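Local coordinates for Avidin/streptavidin (Shewanella denitrificans, PDB 3SZJ), which binds biotin in a pocket at the open end of an antiparallel beta barrel of the avidin family, at residues S73-T78 against V100-S105; S94-L99 against K112-F117. One frame throughout, in Å; residues are numbered along the deposited sequence. Where two conformers were deposited one is given.

Interaction 1: residues S73-T78 against V100-S105; sequences SCNSIT and VVNGSS. With BTN (biotin), chain C.
Asn75 and Asn102 meet through their side-chain amides, whose planes are turned 73° apart, at the end of an antiparallel hairpin (strands 73-86 and 91-101) of the avidin-type barrel, where the chain turns a corner at Asn75 beside the biotin tail. The ND2 of Asn102 gives a nearly straight hydrogen bond to Asn75 OD1 (2.9 Å), which lies close to the plane of the Asn102 amide; seen from Asn75, however, the donor arrives from above the carbonyl plane. With CG anti to the backbone N (chi1 -174°), the Asn102 side chain reaches the amide of Asn75. The same two residues are joined again through the backbone, Asn102 N to Asn75 O at 2.8 Å, so the first residues past the strand pairing are held twice.

One step further into the strands, Ile77 and Val100 form an antiparallel hydrogen-bonded pair, with Ile77 N to Val100 O and Val100 N to Ile77 O both at 3.0 Å. Their side chains share a face of the sheet, Val100 CG1 resting 4.2 Å from Ile77 CB. Ser76 and Val101, a non-hydrogen-bonded pair, point to the other face: in the conformer given, Ser76 OG sits against both methyls of Val101, 3.5 Å from its CG2, while donating a hydrogen bond to Cys74 O. Val101 O in turn takes two bonds, from Ser104 N and Ser104 OG, which tie down a type II turn.

On the biotin side, Cys74 CB packs on C10 of the valeryl tail and Thr78 OG1 lies 3.4 Å from the ring sulfur S1. A disulfide fastens Cys74 to Cys45, and Asn102 OD1 accepts from Thr59 N of the second subunit. Strand 60-68 flanks segment 73-78 along its other edge, the Trp67 backbone hydrogen-bonded to those of Cys74 and Ser76.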
ATOM      1  N   SER A  73       7.164  10.095  15.811  1.00  9.21           N
ATOM      2  CA  SER A  73       7.496   9.820  14.426  0.50  8.61           C
ATOM      3  C   SER A  73       8.472   8.668  14.319  1.00  9.19           C
ATOM      4  O   SER A  73       9.485   8.644  15.036  1.00  9.96           O
ATOM      5  CB  SER A  73       8.155  11.042  13.811  0.50  8.39           C
ATOM      6  OG  SER A  73       8.645  10.724  12.525  0.50  5.51           O
ATOM      7  N   CYS A  74       8.197   7.740  13.403  1.00  8.81           N
ATOM      8  CA  CYS A  74       9.147   6.659  13.153  1.00  9.38           C
ATOM      9  C   CYS A  74       9.748   6.699  11.746  1.00  8.81           C
ATOM     10  O   CYS A  74      10.460   5.753  11.363  1.00  9.42           O
ATOM     11  CB  CYS A  74       8.502   5.291  13.425  1.00  9.43           C
ATOM     12  SG  CYS A  74       8.174   5.044  15.191  1.00 12.69           S
ATOM     13  N   ASN A  75       9.513   7.786  11.004  1.00  8.82           N
ATOM     14  CA  ASN A  75      10.261   8.024   9.747  1.00  8.85           C
ATOM     15  C   ASN A  75      10.055   6.898   8.715  1.00  8.43           C
ATOM     16  O   ASN A  75      10.954   6.588   7.928  1.00  9.86           O
ATOM     17  CB  ASN A  75      11.773   8.142  10.091  1.00  9.38           C
ATOM     18  CG  ASN A  75      12.465   9.290   9.373  1.00 11.63           C
ATOM     19  OD1 ASN A  75      11.830  10.212   8.863  1.00 13.24           O
ATOM     20  ND2 ASN A  75      13.791   9.253   9.371  1.00 16.54           N
ATOM     21  N   SER A  76       8.853   6.328   8.673  1.00  8.05           N
ATOM     22  CA  SER A  76       8.629   5.114   7.897  0.50  8.26           C
ATOM     23  C   SER A  76       7.182   4.983   7.465  1.00  7.30           C
ATOM     24  O   SER A  76       6.318   5.711   7.946  1.00  7.26           O
ATOM     25  CB  SER A  76       9.013   3.886   8.730  0.50  8.75           C
ATOM     26  OG  SER A  76      10.322   4.014   9.250  0.50 12.44           O
ATOM     27  N   ILE A  77       6.950   4.036   6.544  1.00  6.30           N
ATOM     28  CA  ILE A  77       5.618   3.720   6.004  1.00  6.37           C
ATOM     29  C   ILE A  77       5.470   2.196   5.911  1.00  5.78           C
ATOM     30  O   ILE A  77       6.360   1.519   5.390  1.00  5.63           O
ATOM     31  CB  ILE A  77       5.428   4.301   4.578  1.00  6.03           C
ATOM     32  CG1 ILE A  77       5.603   5.817   4.538  1.00  6.73           C
ATOM     33  CG2 ILE A  77       4.049   3.932   4.011  1.00  8.07           C
ATOM     34  CD1 ILE A  77       5.820   6.360   3.139  1.00  6.48           C
ATOM     35  N   THR A  78       4.373   1.640   6.447  1.00  4.70           N
ATOM     36  CA  THR A  78       4.073   0.206   6.243  1.00  5.11           C
ATOM     37  C   THR A  78       2.926   0.037   5.255  1.00  5.56           C
ATOM     38  O   THR A  78       1.972   0.814   5.272  1.00  6.38           O
ATOM     39  CB  THR A  78       3.729  -0.486   7.571  1.00  5.70           C
ATOM     40  OG1 THR A  78       4.839  -0.292   8.447  1.00  7.42           O
ATOM     41  CG2 THR A  78       3.528  -2.007   7.364  1.00  6.41           C
ATOM     42  N   VAL A 100       9.076   0.467   4.799  1.00  6.88           N
ATOM     43  CA  VAL A 100      10.174   1.211   4.175  1.00  7.26           C
ATOM     44  C   VAL A 100      10.491   2.472   4.995  1.00  7.84           C
ATOM     45  O   VAL A 100       9.582   3.157   5.462  1.00  8.10           O
ATOM     46  CB  VAL A 100       9.885   1.582   2.679  1.00  7.87           C
ATOM     47  CG1 VAL A 100       8.617   2.451   2.527  1.00  8.84           C
ATOM     48  CG2 VAL A 100      11.144   2.219   2.013  1.00  8.52           C
ATOM     49  N   VAL A 101      11.781   2.760   5.134  1.00  7.86           N
ATOM     50  CA  VAL A 101      12.254   3.843   5.989  1.00  8.33           C
ATOM     51  C   VAL A 101      12.799   5.009   5.154  1.00  7.75           C
ATOM     52  O   VAL A 101      13.537   4.811   4.180  1.00  8.28           O
ATOM     53  CB  VAL A 101      13.340   3.339   6.966  1.00  8.12           C
ATOM     54  CG1 VAL A 101      13.726   4.438   7.944  1.00 10.01           C
ATOM     55  CG2 VAL A 101      12.845   2.099   7.743  1.00  8.73           C
ATOM     56  N   ASN A 102      12.422   6.225   5.543  1.00  7.97           N
ATOM     57  CA  ASN A 102      13.005   7.457   4.973  1.00  7.86           C
ATOM     58  C   ASN A 102      14.532   7.364   4.940  1.00  8.18           C
ATOM     59  O   ASN A 102      15.155   6.941   5.923  1.00  8.47           O
ATOM     60  CB  ASN A 102      12.539   8.620   5.854  1.00  8.96           C
ATOM     61  CG  ASN A 102      12.924   9.997   5.336  1.00  9.53           C
ATOM     62  OD1 ASN A 102      13.397  10.156   4.219  1.00 11.39           O
ATOM     63  ND2 ASN A 102      12.699  11.020   6.174  1.00 11.76           N
ATOM     64  N   GLY A 103      15.116   7.728   3.805  1.00  8.72           N
ATOM     65  CA  GLY A 103      16.568   7.683   3.655  1.00 10.18           C
ATOM     66  C   GLY A 103      17.174   6.360   3.215  1.00 10.37           C
ATOM     67  O   GLY A 103      18.401   6.250   3.112  1.00 12.21           O
ATOM     68  N   SER A 104      16.340   5.351   2.941  1.00 10.24           N
ATOM     69  CA  SER A 104      16.841   4.057   2.475  1.00 10.04           C
ATOM     70  C   SER A 104      17.606   4.173   1.141  1.00 10.59           C
ATOM     71  O   SER A 104      17.347   5.091   0.345  1.00 11.20           O
ATOM     72  CB  SER A 104      15.693   3.046   2.333  1.00 10.43           C
ATOM     73  OG  SER A 104      15.133   2.750   3.606  1.00 10.05           O
ATOM     74  N   SER A 105      18.519   3.234   0.901  1.00 10.86           N
ATOM     75  CA  SER A 105      19.294   3.193  -0.353  1.00 12.09           C
ATOM     76  C   SER A 105      19.326   1.808  -0.984  1.00 12.12           C
ATOM     77  O   SER A 105      19.883   1.655  -2.071  1.00 13.71           O
ATOM     78  CB  SER A 105      20.728   3.663  -0.114  1.00 12.53           C
ATOM     79  OG  SER A 105      21.325   2.836   0.857  1.00 16.05           O
TER
HETATM   80  C11 BTN C 600       8.257   1.624  12.975  0.70 10.19           C
HETATM   81  O11 BTN C 600       8.768   0.914  13.866  0.70 13.54           O
HETATM   82  O12 BTN C 600       8.939   1.960  11.991  0.70  9.41           O
HETATM   83  C10 BTN C 600       6.826   2.077  13.076  0.70  7.42           C
HETATM   84  C9  BTN C 600       5.910   0.963  13.616  0.70  7.25           C
HETATM   85  C8  BTN C 600       5.850  -0.253  12.702  0.70  5.48           C
HETATM   86  C7  BTN C 600       4.937  -1.365  13.228  0.70  5.59           C
HETATM   87  C2  BTN C 600       4.898  -2.574  12.276  0.70  7.20           C
HETATM   88  S1  BTN C 600       3.897  -2.358  10.943  0.70  8.51           S
HETATM   89  C6  BTN C 600       4.027  -4.125  10.567  0.70  7.67           C
HETATM   90  C5  BTN C 600       3.953  -4.864  11.873  0.70  7.19           C
HETATM   91  N1  BTN C 600       2.600  -5.134  12.295  0.70  7.32           N
HETATM   92  C3  BTN C 600       2.325  -4.441  13.405  0.70  6.93           C
HETATM   93  O3  BTN C 600       1.072  -4.385  13.999  0.70  6.46           O
HETATM   94  N2  BTN C 600       3.377  -3.779  13.895  0.70  6.36           N
HETATM   95  C4  BTN C 600       4.469  -3.885  12.931  0.70  5.73           C

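Interaction 2: residues S94-L99 against K112-F117; sequences STLWQL and KGQDVF. With BTN (biotin), chain C.
The Trp97 indole is sandwiched between a bare stretch of backbone and the ligand: Gly113 lies over one face and biotin C6 over the opposite one. In this antiparallel hairpin of the avidin-type barrel, Trp97 and Gly113 are a hydrogen-bonded pair, and the missing side chain is what lets the ring lie down. Gly113 CA makes a CH-pi contact 3.7 Å from the centroid of the five-membered ring, and a CB there would run into Trp97 CZ2. The ring gets into place because CG stands between the backbone N and carbonyl carbon (chi1 55°), laying the indole across the neighbouring strand. On the ligand side, biotin C6 comes within 3.5 Å of Trp97 CD2. With an alanine at Trp97, a gap is likely to open between Gly113 and the thiolane ring, and biotin C6 would lose its aromatic partner.

Asp115, on the same face, takes a nearly straight hydrogen bond from biotin N1 to its OD2 (2.8 Å, 175°). Gln16 NE2 and Trp80 NE1 bond to its OD1 and OD2 respectively, which should fix the carboxylate's rotation. Its backbone O is gripped by both Thr95 N and Thr95 OG1, the hydroxyl at 2.7 Å, and Phe117 turns a ring edge toward that OG1.

The other face carries Leu96, Gln98, Lys112 and Gln114. Here Leu96 CD2 touches Gln114 CB, and Leu96 and Gln98 pack against Gln98 and Leu96 of the second subunit. Near Ser94 one water joins the strands, bonded to Ser94 OG, donating to Thr95 O and accepting from Gln114 NE2 at 2.7 Å.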
ATOM      1  N   SER A  94      -5.932 -11.902   6.298  1.00  8.24           N
ATOM      2  CA  SER A  94      -4.571 -12.447   6.302  1.00  8.08           C
ATOM      3  C   SER A  94      -3.694 -11.619   5.361  1.00  8.47           C
ATOM      4  O   SER A  94      -4.055 -11.409   4.194  1.00  8.46           O
ATOM      5  CB  SER A  94      -4.602 -13.910   5.858  1.00  9.00           C
ATOM      6  OG  SER A  94      -3.294 -14.447   5.841  1.00 11.16           O
ATOM      7  N   THR A  95      -2.550 -11.134   5.871  1.00  7.59           N
ATOM      8  CA  THR A  95      -1.765 -10.132   5.133  1.00  8.09           C
ATOM      9  C   THR A  95      -0.270 -10.446   5.117  1.00  7.02           C
ATOM     10  O   THR A  95       0.253 -11.184   5.987  1.00  7.54           O
ATOM     11  CB  THR A  95      -1.886  -8.711   5.768  1.00  8.06           C
ATOM     12  OG1 THR A  95      -1.180  -8.675   7.012  1.00  8.95           O
ATOM     13  CG2 THR A  95      -3.353  -8.268   5.953  1.00  7.02           C
ATOM     14  N   LEU A  96       0.415  -9.852   4.133  1.00  6.39           N
ATOM     15  CA  LEU A  96       1.877  -9.754   4.133  1.00  6.78           C
ATOM     16  C   LEU A  96       2.180  -8.265   4.112  1.00  6.54           C
ATOM     17  O   LEU A  96       1.532  -7.489   3.383  1.00  7.24           O
ATOM     18  CB  LEU A  96       2.471 -10.415   2.902  1.00  8.28           C
ATOM     19  CG  LEU A  96       2.211 -11.922   2.807  1.00  8.48           C
ATOM     20  CD1 LEU A  96       2.812 -12.423   1.514  1.00 11.08           C
ATOM     21  CD2 LEU A  96       2.830 -12.664   4.019  1.00 10.44           C
ATOM     22  N   TRP A  97       3.168  -7.846   4.898  1.00  6.20           N
ATOM     23  CA  TRP A  97       3.508  -6.409   4.960  1.00  6.32           C
ATOM     24  C   TRP A  97       4.952  -6.087   4.587  1.00  5.61           C
ATOM     25  O   TRP A  97       5.840  -6.953   4.659  1.00  6.34           O
ATOM     26  CB  TRP A  97       3.195  -5.787   6.321  1.00  6.29           C
ATOM     27  CG  TRP A  97       3.807  -6.457   7.538  1.00  6.14           C
ATOM     28  CD1 TRP A  97       3.212  -7.376   8.351  1.00  6.78           C
ATOM     29  CD2 TRP A  97       5.124  -6.235   8.067  1.00  6.44           C
ATOM     30  NE1 TRP A  97       4.095  -7.768   9.342  1.00  8.34           N
ATOM     31  CE2 TRP A  97       5.270  -7.073   9.200  1.00  6.64           C
ATOM     32  CE3 TRP A  97       6.192  -5.395   7.693  1.00  6.67           C
ATOM     33  CZ2 TRP A  97       6.450  -7.098   9.976  1.00  7.90           C
ATOM     34  CZ3 TRP A  97       7.356  -5.429   8.438  1.00  6.82           C
ATOM     35  CH2 TRP A  97       7.480  -6.283   9.576  1.00  7.48           C
ATOM     36  N   GLN A  98       5.171  -4.812   4.230  1.00  6.19           N
ATOM     37  CA  GLN A  98       6.473  -4.268   3.888  1.00  6.96           C
ATOM     38  C   GLN A  98       6.599  -2.926   4.598  1.00  6.15           C
ATOM     39  O   GLN A  98       5.663  -2.127   4.568  1.00  7.55           O
ATOM     40  CB  GLN A  98       6.581  -4.055   2.367  1.00  7.07           C
ATOM     41  CG  GLN A  98       6.451  -5.338   1.573  1.00  8.36           C
ATOM     42  CD  GLN A  98       6.775  -5.169   0.086  1.00  7.73           C
ATOM     43  OE1 GLN A  98       6.385  -4.183  -0.545  1.00 13.82           O
ATOM     44  NE2 GLN A  98       7.410  -6.172  -0.481  1.00 11.72           N
ATOM     45  N   LEU A  99       7.769  -2.658   5.187  1.00  6.96           N
ATOM     46  CA  LEU A  99       8.017  -1.418   5.917  0.50  7.69           C
ATOM     47  C   LEU A  99       9.248  -0.757   5.300  1.00  7.19           C
ATOM     48  O   LEU A  99      10.313  -1.364   5.266  1.00  7.82           O
ATOM     49  CB  LEU A  99       8.230  -1.743   7.410  0.50  7.46           C
ATOM     50  CG  LEU A  99       8.698  -0.756   8.492  0.50  8.71           C
ATOM     51  CD1 LEU A  99       7.943   0.551   8.517  0.50 11.05           C
ATOM     52  CD2 LEU A  99       8.589  -1.422   9.864  0.50  9.56           C
ATOM     53  N   LYS A 112      10.001  -7.011   6.151  1.00  9.50           N
ATOM     54  CA  LYS A 112       8.856  -7.791   5.667  1.00 10.95           C
ATOM     55  C   LYS A 112       8.335  -8.704   6.771  1.00  9.95           C
ATOM     56  O   LYS A 112       9.118  -9.190   7.613  1.00 10.93           O
ATOM     57  CB  LYS A 112       9.233  -8.668   4.455  1.00 11.71           C
ATOM     58  CG  LYS A 112       9.661  -7.923   3.201  1.00 14.18           C
ATOM     59  CD  LYS A 112       9.879  -8.932   2.078  1.00 16.61           C
ATOM     60  CE  LYS A 112      10.165  -8.268   0.745  1.00 21.96           C
ATOM     61  NZ  LYS A 112      10.552  -9.321  -0.269  1.00 23.82           N
ATOM     62  N   GLY A 113       7.035  -8.979   6.738  1.00  8.23           N
ATOM     63  CA  GLY A 113       6.429  -9.909   7.700  1.00  8.03           C
ATOM     64  C   GLY A 113       5.006 -10.267   7.348  1.00  7.99           C
ATOM     65  O   GLY A 113       4.516  -9.895   6.284  1.00  7.44           O
ATOM     66  N   GLN A 114       4.384 -11.049   8.236  1.00  8.90           N
ATOM     67  CA  GLN A 114       3.027 -11.540   8.045  1.00 10.00           C
ATOM     68  C   GLN A 114       2.194 -11.094   9.258  1.00  9.08           C
ATOM     69  O   GLN A 114       2.661 -11.180  10.409  1.00 10.31           O
ATOM     70  CB  GLN A 114       3.032 -13.085   7.922  1.00 10.76           C
ATOM     71  CG  GLN A 114       1.637 -13.699   7.920  1.00 13.96           C
ATOM     72  CD  GLN A 114       1.644 -15.222   7.868  1.00 15.37           C
ATOM     73  OE1 GLN A 114       2.608 -15.894   8.291  1.00 21.70           O
ATOM     74  NE2 GLN A 114       0.561 -15.777   7.341  1.00 18.96           N
ATOM     75  N   ASP A 115       0.992 -10.590   9.011  1.00  7.87           N
ATOM     76  CA  ASP A 115       0.025 -10.307  10.091  1.00  8.19           C
ATOM     77  C   ASP A 115      -1.311 -10.930   9.717  1.00  8.72           C
ATOM     78  O   ASP A 115      -1.736 -10.865   8.561  1.00  9.05           O
ATOM     79  CB  ASP A 115      -0.271  -8.817  10.238  1.00  7.46           C
ATOM     80  CG  ASP A 115       0.823  -8.025  10.977  1.00  8.30           C
ATOM     81  OD1 ASP A 115       1.681  -8.620  11.693  1.00 10.61           O
ATOM     82  OD2 ASP A 115       0.789  -6.777  10.841  1.00  8.17           O
ATOM     83  N   VAL A 116      -1.985 -11.513  10.706  1.00  8.43           N
ATOM     84  CA  VAL A 116      -3.362 -11.962  10.542  0.50  9.04           C
ATOM     85  C   VAL A 116      -4.197 -11.195  11.545  1.00  8.53           C
ATOM     86  O   VAL A 116      -3.886 -11.213  12.758  1.00  9.32           O
ATOM     87  CB  VAL A 116      -3.507 -13.461  10.821  0.50  9.06           C
ATOM     88  CG1 VAL A 116      -2.976 -14.271   9.634  0.50  8.77           C
ATOM     89  CG2 VAL A 116      -2.797 -13.826  12.121  0.50 10.70           C
ATOM     90  N   PHE A 117      -5.223 -10.502  11.033  1.00  8.61           N
ATOM     91  CA  PHE A 117      -6.153  -9.708  11.840  1.00  8.36           C
ATOM     92  C   PHE A 117      -7.480 -10.443  11.993  1.00  9.62           C
ATOM     93  O   PHE A 117      -7.984 -11.034  11.022  1.00 11.44           O
ATOM     94  CB  PHE A 117      -6.438  -8.359  11.158  1.00  7.89           C
ATOM     95  CG  PHE A 117      -5.240  -7.467  11.007  1.00  7.79           C
ATOM     96  CD1 PHE A 117      -4.336  -7.657   9.958  1.00  8.10           C
ATOM     97  CD2 PHE A 117      -4.980  -6.464  11.937  1.00  7.77           C
ATOM     98  CE1 PHE A 117      -3.237  -6.823   9.804  1.00  6.46           C
ATOM     99  CE2 PHE A 117      -3.869  -5.627  11.781  1.00 10.14           C
ATOM    100  CZ  PHE A 117      -2.995  -5.825  10.712  1.00  6.88           C
TER
HETATM  101  C11 BTN C 600       8.257   1.624  12.975  0.70 10.19           C
HETATM  102  O11 BTN C 600       8.768   0.914  13.866  0.70 13.54           O
HETATM  103  O12 BTN C 600       8.939   1.960  11.991  0.70  9.41           O
HETATM  104  C10 BTN C 600       6.826   2.077  13.076  0.70  7.42           C
HETATM  105  C9  BTN C 600       5.910   0.963  13.616  0.70  7.25           C
HETATM  106  C8  BTN C 600       5.850  -0.253  12.702  0.70  5.48           C
HETATM  107  C7  BTN C 600       4.937  -1.365  13.228  0.70  5.59           C
HETATM  108  C2  BTN C 600       4.898  -2.574  12.276  0.70  7.20           C
HETATM  109  S1  BTN C 600       3.897  -2.358  10.943  0.70  8.51           S
HETATM  110  C6  BTN C 600       4.027  -4.125  10.567  0.70  7.67           C
HETATM  111  C5  BTN C 600       3.953  -4.864  11.873  0.70  7.19           C
HETATM  112  N1  BTN C 600       2.600  -5.134  12.295  0.70  7.32           N
HETATM  113  C3  BTN C 600       2.325  -4.441  13.405  0.70  6.93           C
HETATM  114  O3  BTN C 600       1.072  -4.385  13.999  0.70  6.46           O
HETATM  115  N2  BTN C 600       3.377  -3.779  13.895  0.70  6.36           N
HETATM  116  C4  BTN C 600       4.469  -3.885  12.931  0.70  5.73           C
HETATM  117  O   HOH W   1      -0.687 -13.862   5.833  1.00 20.20           O

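In the fold
From the N terminus, the chain first lays down strands 11-15 to 60-68 of the barrel, then enters segment 73-78. Strand 73-86 runs on, turns, and returns as strand 91-101; residues 94-99 and then 100-105 follow directly, so interaction 1 closes the hairpin of these two strands at its far end. After the next loop, strand 111-119 comes back along 94-99, and interaction 2 closes that second hairpin. The two closures cross rather than nest. The centres of the two contacts are about 17 Å apart, both use strand 91-101, and they meet where Leu99 lies beside Ser76 and Thr78. Together they join the barrel's last three strands, and both reach biotin and the second subunit.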